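Local coordinates for protein aminotransferase (Neisseria meningitidis Z2491, PDB 3JTX) that probably transfers amino groups between amino acids and keto acids, using pyridoxal phosphate held as a Schiff base on a lysine, at residues Thr65-Leu79 with Leu86-Leu98. Residues are numbered along the deposited sequence; the frame is centred on the assembly and turned at random.
Sequences TAGLPELRQACANWL and LTVDADNEILPVL
R72 reaches from helix 69-79 to the loop ahead of strand 94-97. R72 CB lies beside A90, nearest its carbonyl oxygen and 4.0 Å from A90 CB. With CG anti to the carbonyl carbon (chi1 -75°), the chain runs toward the strand, and CG meets I94 O and, a little farther off, P96 CD and I94 CG2. CD comes closer still to I94 O. The chain then bends at chi3, which turns the guanidinium back toward the start of its own segment. There NE donates to A66 O, slightly out of the guanidinium plane, and NH2 donates to G67 O in that plane. Across the contact, R72 NH1 donates a hydrogen bond to A90 O (3.0 Å, N-H...O 160°). This oxygen is also in the guanidinium plane, but the donor sits above the A90 carbonyl plane. Three carbonyls thus fix the rotation of the group. D91 OD1 stays 4.6 Å from R72 NH1, out of contact, but may still favour the positive charge. Strand 94-97 is an edge strand of the seven-stranded mixed sheet of the large domain, as in fold-type I PLP enzymes. The axes of helix segment 69-79 and this strand run at 108°, 8.4 Å apart at closest approach. The P96 ring lies between L71 and the 66-67 backbone: P96 CB meets L71 CD2 at 3.7 Å, and P96 CD comes to 3.1 Å from A66 O. I94 CD1 presses on the helix backbone at A76 N (3.5 Å) and touches A76 CB; its CG2 meets C75 CB. Farther along, L79 CD1 touches V88 CB at 3.8 Å. One water donates to A76 O and L86 O and accepts from V88 N. Another donates to Q73 OE1 and accepts from A90 N.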
loop_
_atom_site.group_PDB
_atom_site.type_symbol
_atom_site.label_atom_id
_atom_site.label_comp_id
_atom_site.label_asym_id
_atom_site.label_seq_id
_atom_site.Cartn_x
_atom_site.Cartn_y
_atom_site.Cartn_z
ATOM N N THR A 65 6.345 1.553 -10.227
ATOM C CA THR A 65 5.539 2.372 -9.307
ATOM C C THR A 65 4.776 3.487 -9.998
ATOM O O THR A 65 3.659 3.822 -9.611
ATOM C CB THR A 65 6.452 2.951 -8.191
ATOM O OG1 THR A 65 7.191 1.868 -7.607
ATOM C CG2 THR A 65 5.635 3.646 -7.124
ATOM N N ALA A 66 5.370 4.071 -11.035
ATOM C CA ALA A 66 4.737 5.168 -11.764
ATOM C C ALA A 66 3.543 4.724 -12.618
ATOM O O ALA A 66 2.759 5.556 -13.064
ATOM C CB ALA A 66 5.782 5.901 -12.644
ATOM N N GLY A 67 3.409 3.419 -12.854
ATOM C CA GLY A 67 2.307 2.896 -13.664
ATOM C C GLY A 67 2.583 2.956 -15.149
ATOM O O GLY A 67 3.541 3.579 -15.594
ATOM N N LEU A 68 1.728 2.301 -15.923
ATOM C CA LEU A 68 1.875 2.263 -17.373
ATOM C C LEU A 68 1.590 3.631 -17.977
ATOM O O LEU A 68 0.670 4.324 -17.538
ATOM C CB LEU A 68 0.896 1.249 -17.961
ATOM C CG LEU A 68 1.186 -0.221 -17.689
ATOM C CD1 LEU A 68 -0.005 -1.080 -18.149
ATOM C CD2 LEU A 68 2.495 -0.662 -18.354
ATOM N N PRO A 69 2.348 4.013 -19.010
ATOM C CA PRO A 69 1.995 5.251 -19.684
ATOM C C PRO A 69 0.511 5.330 -20.054
ATOM O O PRO A 69 -0.111 6.380 -19.907
ATOM C CB PRO A 69 2.847 5.207 -20.958
ATOM C CG PRO A 69 4.030 4.386 -20.614
ATOM C CD PRO A 69 3.557 3.381 -19.594
ATOM N N GLU A 70 -0.057 4.226 -20.539
ATOM C CA GLU A 70 -1.452 4.232 -20.979
ATOM C C GLU A 70 -2.457 4.395 -19.824
ATOM O O GLU A 70 -3.539 4.924 -20.032
ATOM C CB GLU A 70 -1.781 3.013 -21.881
ATOM C CG GLU A 70 -1.503 1.636 -21.285
ATOM C CD GLU A 70 -0.125 1.067 -21.652
ATOM O OE1 GLU A 70 0.888 1.808 -21.596
ATOM O OE2 GLU A 70 -0.061 -0.134 -22.007
ATOM N N LEU A 71 -2.105 3.995 -18.601
ATOM C CA LEU A 71 -2.979 4.316 -17.460
ATOM C C LEU A 71 -2.916 5.805 -17.114
ATOM O O LEU A 71 -3.949 6.431 -16.887
ATOM C CB LEU A 71 -2.655 3.469 -16.220
ATOM C CG LEU A 71 -3.374 3.855 -14.918
ATOM C CD1 LEU A 71 -4.896 3.813 -15.118
ATOM C CD2 LEU A 71 -2.923 2.935 -13.771
ATOM N N ARG A 72 -1.714 6.383 -17.051
ATOM C CA ARG A 72 -1.616 7.810 -16.736
ATOM C C ARG A 72 -2.328 8.652 -17.814
ATOM O O ARG A 72 -2.966 9.673 -17.511
ATOM C CB ARG A 72 -0.163 8.233 -16.512
ATOM C CG ARG A 72 0.366 7.761 -15.147
ATOM C CD ARG A 72 1.808 8.126 -14.881
ATOM N NE ARG A 72 2.695 7.115 -15.450
ATOM C CZ ARG A 72 3.416 7.257 -16.557
ATOM N NH1 ARG A 72 3.397 8.377 -17.246
ATOM N NH2 ARG A 72 4.173 6.267 -16.961
ATOM N N GLN A 73 -2.262 8.197 -19.062
ATOM C CA GLN A 73 -2.916 8.891 -20.167
ATOM C C GLN A 73 -4.436 8.763 -20.109
ATOM O O GLN A 73 -5.158 9.722 -20.444
ATOM C CB GLN A 73 -2.357 8.426 -21.530
ATOM C CG GLN A 73 -2.829 9.268 -22.697
ATOM C CD GLN A 73 -2.412 10.728 -22.572
ATOM O OE1 GLN A 73 -1.257 11.023 -22.278
ATOM N NE2 GLN A 73 -3.350 11.642 -22.804
ATOM N N ALA A 74 -4.933 7.599 -19.677
ATOM C CA ALA A 74 -6.375 7.419 -19.464
ATOM C C ALA A 74 -6.883 8.395 -18.392
ATOM O O ALA A 74 -7.964 8.979 -18.522
ATOM C CB ALA A 74 -6.688 5.991 -19.055
ATOM N N CYS A 75 -6.096 8.572 -17.337
ATOM C CA CYS A 75 -6.434 9.545 -16.305
ATOM C C CYS A 75 -6.430 10.967 -16.860
ATOM O O CYS A 75 -7.356 11.736 -16.584
ATOM C CB CYS A 75 -5.493 9.429 -15.114
ATOM S SG CYS A 75 -5.617 7.840 -14.292
ATOM N N ALA A 76 -5.398 11.307 -17.626
ATOM C CA ALA A 76 -5.286 12.631 -18.276
ATOM C C ALA A 76 -6.461 12.894 -19.217
ATOM O O ALA A 76 -7.036 13.993 -19.230
ATOM C CB ALA A 76 -3.973 12.749 -19.019
ATOM N N ASN A 77 -6.816 11.883 -20.012
ATOM C CA ASN A 77 -7.945 11.982 -20.928
ATOM C C ASN A 77 -9.269 12.171 -20.190
ATOM O O ASN A 77 -10.086 12.996 -20.591
ATOM C CB ASN A 77 -8.038 10.749 -21.820
ATOM C CG ASN A 77 -6.891 10.646 -22.816
ATOM O OD1 ASN A 77 -6.195 11.624 -23.085
ATOM N ND2 ASN A 77 -6.681 9.446 -23.354
ATOM N N TRP A 78 -9.473 11.405 -19.119
ATOM C CA TRP A 78 -10.654 11.556 -18.271
ATOM C C TRP A 78 -10.785 12.972 -17.686
ATOM O O TRP A 78 -11.867 13.569 -17.728
ATOM C CB TRP A 78 -10.664 10.538 -17.122
ATOM C CG TRP A 78 -11.867 10.716 -16.251
ATOM C CD1 TRP A 78 -13.147 10.307 -16.520
ATOM C CD2 TRP A 78 -11.919 11.393 -14.991
ATOM N NE1 TRP A 78 -13.982 10.676 -15.500
ATOM C CE2 TRP A 78 -13.256 11.343 -14.547
ATOM C CE3 TRP A 78 -10.966 12.024 -14.195
ATOM C CZ2 TRP A 78 -13.667 11.915 -13.336
ATOM C CZ3 TRP A 78 -11.368 12.579 -12.984
ATOM C CH2 TRP A 78 -12.708 12.522 -12.570
ATOM N N LEU A 79 -9.680 13.504 -17.164
ATOM C CA LEU A 79 -9.659 14.864 -16.602
ATOM C C LEU A 79 -10.072 15.924 -17.637
ATOM O O LEU A 79 -10.782 16.872 -17.314
ATOM C CB LEU A 79 -8.260 15.210 -16.063
ATOM C CG LEU A 79 -7.821 14.524 -14.758
ATOM C CD1 LEU A 79 -6.323 14.680 -14.564
ATOM C CD2 LEU A 79 -8.571 15.063 -13.523
ATOM N N LEU A 86 -9.544 20.750 -19.229
ATOM C CA LEU A 86 -8.385 20.736 -18.344
ATOM C C LEU A 86 -7.289 19.839 -18.916
ATOM O O LEU A 86 -7.534 18.669 -19.184
ATOM C CB LEU A 86 -8.785 20.224 -16.953
ATOM C CG LEU A 86 -7.744 20.370 -15.835
ATOM C CD1 LEU A 86 -7.580 21.842 -15.430
ATOM C CD2 LEU A 86 -8.160 19.535 -14.662
ATOM N N THR A 87 -6.099 20.410 -19.111
ATOM C CA THR A 87 -4.956 19.687 -19.656
ATOM C C THR A 87 -3.921 19.426 -18.556
ATOM O O THR A 87 -3.300 20.357 -18.030
ATOM C CB THR A 87 -4.298 20.454 -20.810
ATOM O OG1 THR A 87 -3.869 21.741 -20.349
ATOM C CG2 THR A 87 -5.288 20.633 -21.962
ATOM N N VAL A 88 -3.754 18.149 -18.224
ATOM C CA VAL A 88 -2.851 17.685 -17.180
ATOM C C VAL A 88 -1.896 16.682 -17.835
ATOM O O VAL A 88 -2.326 15.791 -18.561
ATOM C CB VAL A 88 -3.667 17.014 -16.036
ATOM C CG1 VAL A 88 -2.763 16.349 -14.986
ATOM C CG2 VAL A 88 -4.607 18.037 -15.388
ATOM N N ASP A 89 -0.606 16.829 -17.589
ATOM C CA ASP A 89 0.406 16.068 -18.341
ATOM C C ASP A 89 0.583 14.673 -17.739
ATOM O O ASP A 89 1.027 14.546 -16.612
ATOM C CB ASP A 89 1.731 16.858 -18.334
ATOM C CG ASP A 89 2.819 16.226 -19.197
ATOM O OD1 ASP A 89 2.740 15.029 -19.542
ATOM O OD2 ASP A 89 3.776 16.954 -19.528
ATOM N N ALA A 90 0.239 13.632 -18.500
ATOM C CA ALA A 90 0.375 12.246 -18.057
ATOM C C ALA A 90 1.820 11.884 -17.704
ATOM O O ALA A 90 2.050 11.051 -16.829
ATOM C CB ALA A 90 -0.191 11.273 -19.119
ATOM N N ASP A 91 2.788 12.528 -18.351
ATOM C CA ASP A 91 4.217 12.238 -18.103
ATOM C C ASP A 91 4.745 12.715 -16.747
ATOM O O ASP A 91 5.759 12.185 -16.285
ATOM C CB ASP A 91 5.113 12.908 -19.167
ATOM C CG ASP A 91 4.916 12.350 -20.572
ATOM O OD1 ASP A 91 4.561 11.163 -20.729
ATOM O OD2 ASP A 91 5.162 13.110 -21.534
ATOM N N ASN A 92 4.127 13.726 -16.118
ATOM C CA ASN A 92 4.701 14.208 -14.863
ATOM C C ASN A 92 3.732 14.768 -13.821
ATOM O O ASN A 92 4.159 15.050 -12.712
ATOM C CB ASN A 92 5.864 15.183 -15.117
ATOM C CG ASN A 92 5.440 16.448 -15.839
ATOM O OD1 ASN A 92 4.261 16.753 -15.956
ATOM N ND2 ASN A 92 6.422 17.201 -16.314
ATOM N N GLU A 93 2.436 14.843 -14.137
ATOM C CA GLU A 93 1.439 15.407 -13.208
ATOM C C GLU A 93 0.422 14.419 -12.661
ATOM O O GLU A 93 -0.521 14.822 -11.978
ATOM C CB GLU A 93 0.699 16.571 -13.870
ATOM C CG GLU A 93 1.566 17.802 -14.075
ATOM C CD GLU A 93 0.803 18.995 -14.617
ATOM O OE1 GLU A 93 0.162 18.864 -15.682
ATOM O OE2 GLU A 93 0.860 20.073 -13.973
ATOM N N ILE A 94 0.613 13.134 -12.947
ATOM C CA ILE A 94 -0.316 12.088 -12.537
ATOM C C ILE A 94 0.429 10.854 -12.015
ATOM O O ILE A 94 1.329 10.347 -12.671
ATOM C CB ILE A 94 -1.199 11.647 -13.727
ATOM C CG1 ILE A 94 -1.937 12.851 -14.310
ATOM C CG2 ILE A 94 -2.172 10.524 -13.298
ATOM C CD1 ILE A 94 -2.916 12.540 -15.428
ATOM N N LEU A 95 0.061 10.366 -10.832
ATOM C CA LEU A 95 0.515 9.027 -10.375
ATOM C C LEU A 95 -0.690 8.161 -10.049
ATOM O O LEU A 95 -1.614 8.609 -9.365
ATOM C CB LEU A 95 1.403 9.102 -9.120
ATOM C CG LEU A 95 2.789 9.737 -9.250
ATOM C CD1 LEU A 95 3.509 9.791 -7.856
ATOM C CD2 LEU A 95 3.632 8.987 -10.333
ATOM N N PRO A 96 -0.684 6.904 -10.517
ATOM C CA PRO A 96 -1.721 6.012 -9.997
ATOM C C PRO A 96 -1.489 5.639 -8.529
ATOM O O PRO A 96 -0.332 5.544 -8.065
ATOM C CB PRO A 96 -1.602 4.778 -10.896
ATOM C CG PRO A 96 -0.205 4.800 -11.406
ATOM C CD PRO A 96 0.298 6.207 -11.367
ATOM N N VAL A 97 -2.576 5.393 -7.803
ATOM C CA VAL A 97 -2.481 5.013 -6.395
ATOM C C VAL A 97 -3.426 3.847 -6.091
ATOM O O VAL A 97 -4.412 3.643 -6.789
ATOM C CB VAL A 97 -2.801 6.204 -5.472
ATOM C CG1 VAL A 97 -1.777 7.345 -5.675
ATOM C CG2 VAL A 97 -4.237 6.710 -5.699
ATOM N N LEU A 98 -3.125 3.090 -5.043
ATOM C CA LEU A 98 -3.859 1.855 -4.734
ATOM C C LEU A 98 -5.039 2.168 -3.806
ATOM O O LEU A 98 -5.102 1.686 -2.659
ATOM C CB LEU A 98 -2.919 0.802 -4.124
ATOM C CG LEU A 98 -1.594 0.601 -4.900
ATOM C CD1 LEU A 98 -0.768 -0.546 -4.296
ATOM C CD2 LEU A 98 -1.862 0.349 -6.405
HETATM O O HOH W 1 2.371 5.559 -7.751
HETATM O O HOH W 2 -0.558 13.721 -21.295
HETATM O O HOH W 3 -5.847 16.457 -19.169
#